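Local coordinates for exocyst complex component EXO70 (PDB 2B1E), which helps tether secretory vesicles to sites of exocytosis as a subunit of the exocyst complex and takes part in assembling that complex, at residues A[224-232]-A[270-281]; A[151-162]-A[179-190]. All coordinates share one frame; numbering follows the deposited sequence.

Interaction 1: residues A[224-232]-A[270-281]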
loop_
_atom_site.group_PDB
_atom_site.type_symbol
_atom_site.label_atom_id
_atom_site.label_comp_id
_atom_site.label_asym_id
_atom_site.label_seq_id
_atom_site.Cartn_x
_atom_site.Cartn_y
_atom_site.Cartn_z
ATOM N N TYR A 224 18.986 -6.010 -7.405
ATOM C CA TYR A 224 17.853 -5.486 -6.653
ATOM C C TYR A 224 16.562 -6.152 -7.104
ATOM O O TYR A 224 15.802 -6.671 -6.283
ATOM C CB TYR A 224 17.732 -3.972 -6.856
ATOM C CG TYR A 224 16.453 -3.380 -6.307
ATOM C CD1 TYR A 224 16.314 -3.102 -4.947
ATOM C CD2 TYR A 224 15.373 -3.112 -7.146
ATOM C CE1 TYR A 224 15.129 -2.569 -4.437
ATOM C CE2 TYR A 224 14.185 -2.581 -6.649
ATOM C CZ TYR A 224 14.069 -2.311 -5.295
ATOM O OH TYR A 224 12.902 -1.762 -4.807
ATOM N N ALA A 225 16.324 -6.123 -8.413
ATOM C CA ALA A 225 15.126 -6.700 -9.000
ATOM C C ALA A 225 14.966 -8.174 -8.645
ATOM O O ALA A 225 13.844 -8.648 -8.446
ATOM C CB ALA A 225 15.152 -6.527 -10.512
ATOM N N LYS A 226 16.079 -8.901 -8.568
ATOM C CA LYS A 226 16.004 -10.315 -8.229
ATOM C C LYS A 226 15.578 -10.493 -6.777
ATOM O O LYS A 226 14.695 -11.293 -6.477
ATOM C CB LYS A 226 17.347 -11.012 -8.462
ATOM C CG LYS A 226 17.318 -12.480 -8.058
ATOM C CD LYS A 226 18.462 -13.280 -8.647
ATOM C CE LYS A 226 18.333 -14.749 -8.252
ATOM N NZ LYS A 226 19.279 -15.634 -8.991
ATOM N N LEU A 227 16.212 -9.741 -5.882
ATOM C CA LEU A 227 15.895 -9.807 -4.460
ATOM C C LEU A 227 14.444 -9.369 -4.271
ATOM O O LEU A 227 13.724 -9.902 -3.426
ATOM C CB LEU A 227 16.832 -8.883 -3.680
ATOM C CG LEU A 227 17.058 -9.125 -2.185
ATOM C CD1 LEU A 227 17.981 -8.040 -1.647
ATOM C CD2 LEU A 227 15.741 -9.112 -1.434
ATOM N N PHE A 228 14.023 -8.398 -5.078
ATOM C CA PHE A 228 12.664 -7.867 -5.036
ATOM C C PHE A 228 11.652 -8.945 -5.420
ATOM O O PHE A 228 10.582 -9.056 -4.816
ATOM C CB PHE A 228 12.535 -6.691 -6.006
ATOM C CG PHE A 228 11.214 -5.979 -5.932
ATOM C CD1 PHE A 228 10.994 -4.986 -4.982
ATOM C CD2 PHE A 228 10.188 -6.296 -6.816
ATOM C CE1 PHE A 228 9.770 -4.314 -4.915
ATOM C CE2 PHE A 228 8.962 -5.632 -6.756
ATOM C CZ PHE A 228 8.755 -4.636 -5.802
ATOM N N GLY A 229 11.992 -9.726 -6.440
ATOM C CA GLY A 229 11.109 -10.783 -6.891
ATOM C C GLY A 229 11.018 -11.882 -5.853
ATOM O O GLY A 229 10.002 -12.567 -5.748
ATOM N N ALA A 230 12.088 -12.046 -5.083
ATOM C CA ALA A 230 12.129 -13.063 -4.045
ATOM C C ALA A 230 11.067 -12.767 -2.995
ATOM O O ALA A 230 10.279 -13.643 -2.641
ATOM C CB ALA A 230 13.504 -13.104 -3.404
ATOM N N ASN A 231 11.046 -11.531 -2.501
ATOM C CA ASN A 231 10.068 -11.140 -1.489
ATOM C C ASN A 231 8.658 -11.148 -2.065
ATOM O O ASN A 231 7.701 -11.504 -1.380
ATOM C CB ASN A 231 10.383 -9.744 -0.939
ATOM C CG ASN A 231 11.764 -9.655 -0.320
ATOM O OD1 ASN A 231 12.771 -9.695 -1.022
ATOM N ND2 ASN A 231 11.818 -9.539 1.003
ATOM N N LEU A 232 8.532 -10.756 -3.327
ATOM C CA LEU A 232 7.229 -10.717 -3.971
ATOM C C LEU A 232 6.683 -12.124 -4.182
ATOM O O LEU A 232 5.488 -12.309 -4.416
ATOM C CB LEU A 232 7.329 -9.982 -5.306
ATOM C CG LEU A 232 6.007 -9.632 -5.990
ATOM C CD1 LEU A 232 5.086 -8.904 -5.020
ATOM C CD2 LEU A 232 6.296 -8.767 -7.202
ATOM N N LEU A 270 13.438 -4.296 -16.046
ATOM C CA LEU A 270 13.265 -5.134 -14.862
ATOM C C LEU A 270 12.423 -4.445 -13.793
ATOM O O LEU A 270 11.497 -5.039 -13.240
ATOM C CB LEU A 270 14.627 -5.506 -14.269
ATOM C CG LEU A 270 15.574 -6.319 -15.158
ATOM C CD1 LEU A 270 16.950 -6.393 -14.511
ATOM C CD2 LEU A 270 15.007 -7.710 -15.381
ATOM N N LEU A 271 12.750 -3.194 -13.498
ATOM C CA LEU A 271 12.008 -2.447 -12.497
ATOM C C LEU A 271 10.537 -2.421 -12.890
ATOM O O LEU A 271 9.664 -2.745 -12.086
ATOM C CB LEU A 271 12.540 -1.017 -12.388
ATOM C CG LEU A 271 14.017 -0.863 -12.019
ATOM C CD1 LEU A 271 14.340 0.615 -11.826
ATOM C CD2 LEU A 271 14.313 -1.648 -10.747
ATOM N N GLN A 272 10.274 -2.047 -14.137
ATOM C CA GLN A 272 8.912 -1.977 -14.643
ATOM C C GLN A 272 8.169 -3.286 -14.388
ATOM O O GLN A 272 7.049 -3.280 -13.876
ATOM C CB GLN A 272 8.931 -1.653 -16.136
ATOM C CG GLN A 272 9.652 -0.350 -16.450
ATOM C CD GLN A 272 9.693 -0.045 -17.934
ATOM O OE1 GLN A 272 10.137 -0.870 -18.736
ATOM N NE2 GLN A 272 9.236 1.146 -18.306
ATOM N N ASP A 273 8.791 -4.406 -14.738
ATOM C CA ASP A 273 8.162 -5.698 -14.510
ATOM C C ASP A 273 7.836 -5.815 -13.022
ATOM O O ASP A 273 6.731 -6.209 -12.646
ATOM C CB ASP A 273 9.097 -6.832 -14.926
ATOM C CG ASP A 273 9.497 -6.750 -16.388
ATOM O OD1 ASP A 273 8.596 -6.682 -17.252
ATOM O OD2 ASP A 273 10.716 -6.761 -16.675
ATOM N N CYS A 274 8.803 -5.460 -12.181
ATOM C CA CYS A 274 8.619 -5.518 -10.735
ATOM C C CYS A 274 7.466 -4.632 -10.283
ATOM O O CYS A 274 6.681 -5.015 -9.418
ATOM C CB CYS A 274 9.905 -5.098 -10.015
ATOM S SG CYS A 274 11.225 -6.329 -10.075
ATOM N N THR A 275 7.370 -3.445 -10.874
ATOM C CA THR A 275 6.306 -2.513 -10.528
ATOM C C THR A 275 4.938 -3.094 -10.866
ATOM O O THR A 275 4.066 -3.173 -10.003
ATOM C CB THR A 275 6.468 -1.171 -11.270
ATOM O OG1 THR A 275 7.690 -0.545 -10.864
ATOM C CG2 THR A 275 5.301 -0.243 -10.955
ATOM N N GLN A 276 4.759 -3.506 -12.118
ATOM C CA GLN A 276 3.485 -4.068 -12.562
ATOM C C GLN A 276 3.081 -5.307 -11.775
ATOM O O GLN A 276 1.899 -5.627 -11.676
ATOM C CB GLN A 276 3.534 -4.419 -14.052
ATOM C CG GLN A 276 2.216 -4.971 -14.587
ATOM C CD GLN A 276 2.289 -5.379 -16.046
ATOM O OE1 GLN A 276 2.619 -4.571 -16.917
ATOM N NE2 GLN A 276 1.976 -6.641 -16.322
ATOM N N GLU A 277 4.063 -6.001 -11.213
ATOM C CA GLU A 277 3.785 -7.208 -10.449
ATOM C C GLU A 277 3.364 -6.883 -9.018
ATOM O O GLU A 277 2.354 -7.389 -8.538
ATOM C CB GLU A 277 5.017 -8.115 -10.448
ATOM C CG GLU A 277 4.758 -9.527 -9.951
ATOM C CD GLU A 277 5.924 -10.460 -10.226
ATOM O OE1 GLU A 277 6.284 -10.621 -11.411
ATOM O OE2 GLU A 277 6.481 -11.030 -9.262
ATOM N N VAL A 278 4.132 -6.032 -8.342
ATOM C CA VAL A 278 3.814 -5.660 -6.968
ATOM C C VAL A 278 2.449 -4.978 -6.899
ATOM O O VAL A 278 1.740 -5.101 -5.901
ATOM C CB VAL A 278 4.882 -4.713 -6.368
ATOM C CG1 VAL A 278 4.848 -3.363 -7.066
ATOM C CG2 VAL A 278 4.646 -4.552 -4.875
ATOM N N ARG A 279 2.084 -4.263 -7.959
ATOM C CA ARG A 279 0.796 -3.583 -8.002
ATOM C C ARG A 279 -0.356 -4.576 -8.088
ATOM O O ARG A 279 -1.452 -4.309 -7.597
ATOM C CB ARG A 279 0.732 -2.616 -9.187
ATOM C CG ARG A 279 1.407 -1.277 -8.926
ATOM C CD ARG A 279 1.240 -0.338 -10.109
ATOM N NE ARG A 279 1.754 0.999 -9.824
ATOM C CZ ARG A 279 1.801 1.985 -10.717
ATOM N NH1 ARG A 279 1.363 1.782 -11.952
ATOM N NH2 ARG A 279 2.286 3.172 -10.375
ATOM N N GLN A 280 -0.114 -5.719 -8.718
ATOM C CA GLN A 280 -1.146 -6.741 -8.835
ATOM C C GLN A 280 -1.447 -7.243 -7.430
ATOM O O GLN A 280 -2.601 -7.444 -7.055
ATOM C CB GLN A 280 -0.649 -7.909 -9.685
ATOM C CG GLN A 280 -0.133 -7.511 -11.053
ATOM C CD GLN A 280 0.437 -8.688 -11.823
ATOM O OE1 GLN A 280 1.297 -9.415 -11.320
ATOM N NE2 GLN A 280 -0.035 -8.878 -13.052
ATOM N N VAL A 281 -0.384 -7.433 -6.658
ATOM C CA VAL A 281 -0.494 -7.920 -5.295
ATOM C C VAL A 281 -1.187 -6.946 -4.346
ATOM O O VAL A 281 -2.084 -7.343 -3.600
ATOM C CB VAL A 281 0.894 -8.276 -4.736
ATOM C CG1 VAL A 281 0.785 -8.704 -3.282
ATOM C CG2 VAL A 281 1.502 -9.396 -5.568
#
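The Phe228 ring has the CB of Val278 at its edge, 3.9 Å from CZ and near the ring plane, and the sulfur of Cys274 in an oblique position, its SG 3.4 Å from Phe228 CD2. This sulfur-aromatic contact joins two helical segments that run nearly parallel (17°) in a rod-shaped, all-alpha protein; they lie on the first and third of three consecutive helices, and helix 245-259, between them in sequence, reaches Tyr224 and Leu271 through Ile253 and Val278 through Val250. Tyr224 CD2 lies 4.0 Å from Leu271 CD2, which approaches the ring obliquely, while the tyrosine hydroxyl is hydrogen-bonded to Ser252. At Ala225 the backbones approach closely, its CA 6.3 Å from Leu271 CA; its CB is 3.9 Å from the CB of Leu270 and also touches Cys274 SG. No hydrogen bond joins the two segments. At the far end Leu232 enters as a knob into the hole formed by Cys274, Glu277, Val278 and Val281. Its chi1 of -169° sets CG anti to the backbone N and beside the carbonyl carbon; from there CD2 turns to CG and the carboxylate oxygen OE2 of Glu277 (CD2 to OE2 3.1 Å), whereas CD1 lies 3.7 Å from Val281 CG2.

Interaction 2: residues A[151-162]-A[179-190]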
loop_
_atom_site.group_PDB
_atom_site.type_symbol
_atom_site.label_atom_id
_atom_site.label_comp_id
_atom_site.label_asym_id
_atom_site.label_seq_id
_atom_site.Cartn_x
_atom_site.Cartn_y
_atom_site.Cartn_z
ATOM N N ILE A 151 31.082 -1.783 -5.324
ATOM C CA ILE A 151 29.717 -1.570 -4.852
ATOM C C ILE A 151 28.982 -2.877 -4.567
ATOM O O ILE A 151 28.258 -2.986 -3.577
ATOM C CB ILE A 151 28.909 -0.746 -5.874
ATOM C CG1 ILE A 151 29.587 0.612 -6.077
ATOM C CG2 ILE A 151 27.468 -0.557 -5.381
ATOM C CD1 ILE A 151 28.966 1.460 -7.173
ATOM N N LEU A 152 29.158 -3.867 -5.431
ATOM C CA LEU A 152 28.500 -5.147 -5.215
ATOM C C LEU A 152 28.948 -5.770 -3.889
ATOM O O LEU A 152 28.154 -6.413 -3.197
ATOM C CB LEU A 152 28.788 -6.089 -6.381
ATOM C CG LEU A 152 28.050 -5.726 -7.676
ATOM C CD1 LEU A 152 28.535 -6.613 -8.812
ATOM C CD2 LEU A 152 26.537 -5.884 -7.473
ATOM N N LYS A 153 30.216 -5.564 -3.534
ATOM C CA LYS A 153 30.764 -6.093 -2.286
ATOM C C LYS A 153 30.153 -5.364 -1.092
ATOM O O LYS A 153 29.973 -5.944 -0.023
ATOM C CB LYS A 153 32.286 -5.936 -2.262
ATOM C CG LYS A 153 33.037 -6.911 -3.163
ATOM C CD LYS A 153 34.510 -6.537 -3.260
ATOM C CE LYS A 153 35.302 -7.560 -4.062
ATOM N NZ LYS A 153 35.418 -8.854 -3.343
ATOM N N CYS A 154 29.842 -4.086 -1.274
ATOM C CA CYS A 154 29.233 -3.302 -0.205
ATOM C C CYS A 154 27.802 -3.771 0.000
ATOM O O CYS A 154 27.372 -4.020 1.125
ATOM C CB CYS A 154 29.230 -1.818 -0.562
ATOM S SG CYS A 154 30.864 -1.081 -0.659
ATOM N N MET A 155 27.068 -3.893 -1.099
ATOM C CA MET A 155 25.684 -4.331 -1.032
ATOM C C MET A 155 25.591 -5.768 -0.526
ATOM O O MET A 155 24.529 -6.213 -0.077
ATOM C CB MET A 155 25.028 -4.219 -2.411
ATOM C CG MET A 155 24.950 -2.791 -2.956
ATOM S SD MET A 155 23.971 -1.662 -1.940
ATOM C CE MET A 155 22.366 -2.419 -2.088
ATOM N N ALA A 156 26.704 -6.492 -0.605
ATOM C CA ALA A 156 26.747 -7.875 -0.150
ATOM C C ALA A 156 26.474 -7.958 1.350
ATOM O O ALA A 156 25.960 -8.959 1.840
ATOM C CB ALA A 156 28.107 -8.484 -0.468
ATOM N N PHE A 157 26.824 -6.898 2.072
ATOM C CA PHE A 157 26.621 -6.838 3.516
ATOM C C PHE A 157 25.144 -6.740 3.897
ATOM O O PHE A 157 24.756 -7.114 5.006
ATOM C CB PHE A 157 27.373 -5.637 4.099
ATOM C CG PHE A 157 28.856 -5.837 4.197
ATOM C CD1 PHE A 157 29.395 -6.638 5.197
ATOM C CD2 PHE A 157 29.718 -5.230 3.288
ATOM C CE1 PHE A 157 30.773 -6.832 5.289
ATOM C CE2 PHE A 157 31.095 -5.418 3.372
ATOM C CZ PHE A 157 31.623 -6.220 4.372
ATOM N N LEU A 158 24.324 -6.246 2.973
ATOM C CA LEU A 158 22.892 -6.080 3.217
ATOM C C LEU A 158 22.048 -7.182 2.579
ATOM O O LEU A 158 20.925 -7.441 3.011
ATOM C CB LEU A 158 22.435 -4.723 2.684
ATOM C CG LEU A 158 23.220 -3.502 3.164
ATOM C CD1 LEU A 158 22.646 -2.258 2.519
ATOM C CD2 LEU A 158 23.154 -3.396 4.678
ATOM N N GLU A 159 22.592 -7.815 1.545
ATOM C CA GLU A 159 21.910 -8.895 0.833
ATOM C C GLU A 159 21.282 -9.923 1.773
ATOM O O GLU A 159 20.128 -10.314 1.591
ATOM C CB GLU A 159 22.898 -9.591 -0.109
ATOM C CG GLU A 159 22.411 -10.897 -0.714
ATOM C CD GLU A 159 21.189 -10.722 -1.585
ATOM O OE1 GLU A 159 21.104 -9.694 -2.284
ATOM O OE2 GLU A 159 20.322 -11.620 -1.586
ATOM N N PRO A 160 22.038 -10.380 2.788
ATOM C CA PRO A 160 21.537 -11.369 3.748
ATOM C C PRO A 160 20.218 -10.971 4.410
ATOM O O PRO A 160 19.199 -11.644 4.250
ATOM C CB PRO A 160 22.672 -11.462 4.765
ATOM C CG PRO A 160 23.878 -11.215 3.931
ATOM C CD PRO A 160 23.444 -10.049 3.079
ATOM N N PHE A 161 20.256 -9.868 5.151
ATOM C CA PHE A 161 19.096 -9.360 5.873
ATOM C C PHE A 161 17.937 -8.912 4.982
ATOM O O PHE A 161 16.950 -8.365 5.473
ATOM C CB PHE A 161 19.530 -8.196 6.764
ATOM C CG PHE A 161 20.697 -8.519 7.657
ATOM C CD1 PHE A 161 20.531 -9.331 8.778
ATOM C CD2 PHE A 161 21.964 -8.016 7.375
ATOM C CE1 PHE A 161 21.611 -9.637 9.608
ATOM C CE2 PHE A 161 23.053 -8.317 8.197
ATOM C CZ PHE A 161 22.875 -9.128 9.316
ATOM N N ALA A 162 18.048 -9.138 3.678
ATOM C CA ALA A 162 16.989 -8.741 2.756
ATOM C C ALA A 162 16.422 -9.938 2.000
ATOM O O ALA A 162 15.273 -9.914 1.554
ATOM C CB ALA A 162 17.514 -7.698 1.774
ATOM N N GLY A 179 14.602 -6.000 5.951
ATOM C CA GLY A 179 15.916 -5.525 5.557
ATOM C C GLY A 179 15.904 -4.942 4.158
ATOM O O GLY A 179 16.930 -4.473 3.661
ATOM N N MET A 180 14.739 -4.972 3.519
ATOM C CA MET A 180 14.600 -4.441 2.172
ATOM C C MET A 180 14.692 -2.918 2.228
ATOM O O MET A 180 15.061 -2.268 1.246
ATOM C CB MET A 180 13.256 -4.865 1.574
ATOM C CG MET A 180 13.163 -4.708 0.061
ATOM S SD MET A 180 14.211 -5.867 -0.852
ATOM C CE MET A 180 15.744 -4.971 -0.890
ATOM N N ASN A 181 14.369 -2.360 3.392
ATOM C CA ASN A 181 14.407 -0.917 3.597
ATOM C C ASN A 181 15.831 -0.370 3.552
ATOM O O ASN A 181 16.114 0.587 2.828
ATOM C CB ASN A 181 13.753 -0.555 4.934
ATOM C CG ASN A 181 12.306 -1.006 5.013
ATOM O OD1 ASN A 181 11.493 -0.671 4.152
ATOM N ND2 ASN A 181 11.978 -1.771 6.050
ATOM N N SER A 182 16.723 -0.971 4.334
ATOM C CA SER A 182 18.117 -0.538 4.357
ATOM C C SER A 182 18.755 -0.786 2.996
ATOM O O SER A 182 19.393 0.102 2.430
ATOM C CB SER A 182 18.901 -1.294 5.429
ATOM O OG SER A 182 18.431 -0.967 6.721
ATOM N N TYR A 183 18.577 -1.998 2.480
ATOM C CA TYR A 183 19.125 -2.373 1.183
ATOM C C TYR A 183 18.772 -1.300 0.165
ATOM O O TYR A 183 19.607 -0.911 -0.660
ATOM C CB TYR A 183 18.548 -3.713 0.725
ATOM C CG TYR A 183 19.195 -4.260 -0.532
ATOM C CD1 TYR A 183 20.274 -5.140 -0.460
ATOM C CD2 TYR A 183 18.736 -3.881 -1.797
ATOM C CE1 TYR A 183 20.881 -5.633 -1.618
ATOM C CE2 TYR A 183 19.334 -4.365 -2.959
ATOM C CZ TYR A 183 20.403 -5.241 -2.863
ATOM O OH TYR A 183 20.982 -5.731 -4.014
ATOM N N THR A 184 17.529 -0.825 0.228
ATOM C CA THR A 184 17.052 0.210 -0.679
ATOM C C THR A 184 17.755 1.536 -0.425
ATOM O O THR A 184 18.224 2.187 -1.362
ATOM C CB THR A 184 15.533 0.437 -0.533
ATOM O OG1 THR A 184 14.826 -0.711 -1.021
ATOM C CG2 THR A 184 15.102 1.660 -1.325
ATOM N N GLU A 185 17.830 1.931 0.842
ATOM C CA GLU A 185 18.472 3.186 1.201
ATOM C C GLU A 185 19.933 3.178 0.765
ATOM O O GLU A 185 20.448 4.184 0.271
ATOM C CB GLU A 185 18.385 3.423 2.710
ATOM C CG GLU A 185 18.726 4.841 3.124
ATOM C CD GLU A 185 18.841 5.008 4.630
ATOM O OE1 GLU A 185 17.982 4.469 5.361
ATOM O OE2 GLU A 185 19.786 5.686 5.082
ATOM N N ALA A 186 20.598 2.039 0.945
ATOM C CA ALA A 186 22.000 1.914 0.561
ATOM C C ALA A 186 22.124 2.094 -0.948
ATOM O O ALA A 186 22.959 2.861 -1.430
ATOM C CB ALA A 186 22.535 0.545 0.970
ATOM N N LEU A 187 21.282 1.381 -1.683
ATOM C CA LEU A 187 21.264 1.447 -3.138
ATOM C C LEU A 187 21.032 2.871 -3.655
ATOM O O LEU A 187 21.605 3.278 -4.666
ATOM C CB LEU A 187 20.177 0.520 -3.682
ATOM C CG LEU A 187 20.002 0.549 -5.200
ATOM C CD1 LEU A 187 21.345 0.271 -5.882
ATOM C CD2 LEU A 187 18.956 -0.478 -5.611
ATOM N N LEU A 188 20.197 3.629 -2.957
ATOM C CA LEU A 188 19.906 4.994 -3.365
ATOM C C LEU A 188 21.140 5.881 -3.203
ATOM O O LEU A 188 21.390 6.768 -4.020
ATOM C CB LEU A 188 18.727 5.539 -2.551
ATOM C CG LEU A 188 17.417 4.786 -2.807
ATOM C CD1 LEU A 188 16.338 5.234 -1.824
ATOM C CD2 LEU A 188 16.979 5.021 -4.233
ATOM N N GLY A 189 21.911 5.632 -2.149
ATOM C CA GLY A 189 23.125 6.395 -1.916
ATOM C C GLY A 189 24.172 6.071 -2.975
ATOM O O GLY A 189 24.875 6.957 -3.455
ATOM N N PHE A 190 24.284 4.798 -3.344
ATOM C CA PHE A 190 25.243 4.408 -4.370
ATOM C C PHE A 190 24.851 4.948 -5.747
ATOM O O PHE A 190 25.711 5.354 -6.528
ATOM C CB PHE A 190 25.392 2.886 -4.422
ATOM C CG PHE A 190 26.297 2.333 -3.355
ATOM C CD1 PHE A 190 27.628 2.735 -3.282
ATOM C CD2 PHE A 190 25.819 1.420 -2.416
ATOM C CE1 PHE A 190 28.475 2.240 -2.291
ATOM C CE2 PHE A 190 26.661 0.915 -1.415
ATOM C CZ PHE A 190 27.991 1.328 -1.354
HETATM O O HOH W 1 22.724 -7.645 -3.239
#
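One water ties Glu159 to Tyr183: it donates to Glu159 OE1 at 2.8 Å and lies 2.7 Å from Tyr183 OH, in the plane of the phenol ring and at its edge. The Glu159 chain runs alongside the tyrosine in the same direction, its carboxylate plane nearly perpendicular (86°) to the ring. One face of that ring carries the methyl of Met155, whose CE is 3.5 Å from the Tyr183 centroid in a CH-pi contact almost on the ring normal. Bends at chi2 and chi3 fold the methionine into this position. The arrangement belongs to an antiparallel pair of successive helices, 136-155 and 180-201, whose portions 151-155 and 180-190 lie 159° apart; Met155 is the knob in a hole of Tyr183, Ala186, Leu187 and Phe190. Its SD also lies 3.6 Å from Phe190 CD2. Ile151 places CG2 over a face of the Phe190 ring, offset toward the rim, while Cys154 CB approaches CZ of the same ring obliquely; Phe112 meets this ring from outside the pair. Leu158 CD1 presses against Ala186 CB at 3.2 Å, a tight packing point. Where the two segments come together, at the loop end, Gly179 CA makes a CA-H...O contact of 3.0 Å with Phe161 O.

The two contacts follow each other along the chain, interaction 2 closing before interaction 1 opens, and their centres lie 16 Å apart. Helix 209-233 joins them. On one side it carries the residues of interaction 1; on another, Leu227 leans on interaction 2, with CD2 3.1 Å from Ala162 O and 3.6 Å from Met180 SD, and CD1 3.6 Å from Glu159 OE1. Tyr224 also reaches across, touching Tyr183 and Leu187 of helix 180-201. A second bridge is its partner Ser252 on helix 245-259, which is hydrogen-bonded to Thr184 OG1 as well. Packing is thus continuous from helix 136-155 through helix 180-201 and helix 209-233 to helix 268-299, across the width of this part of the rod.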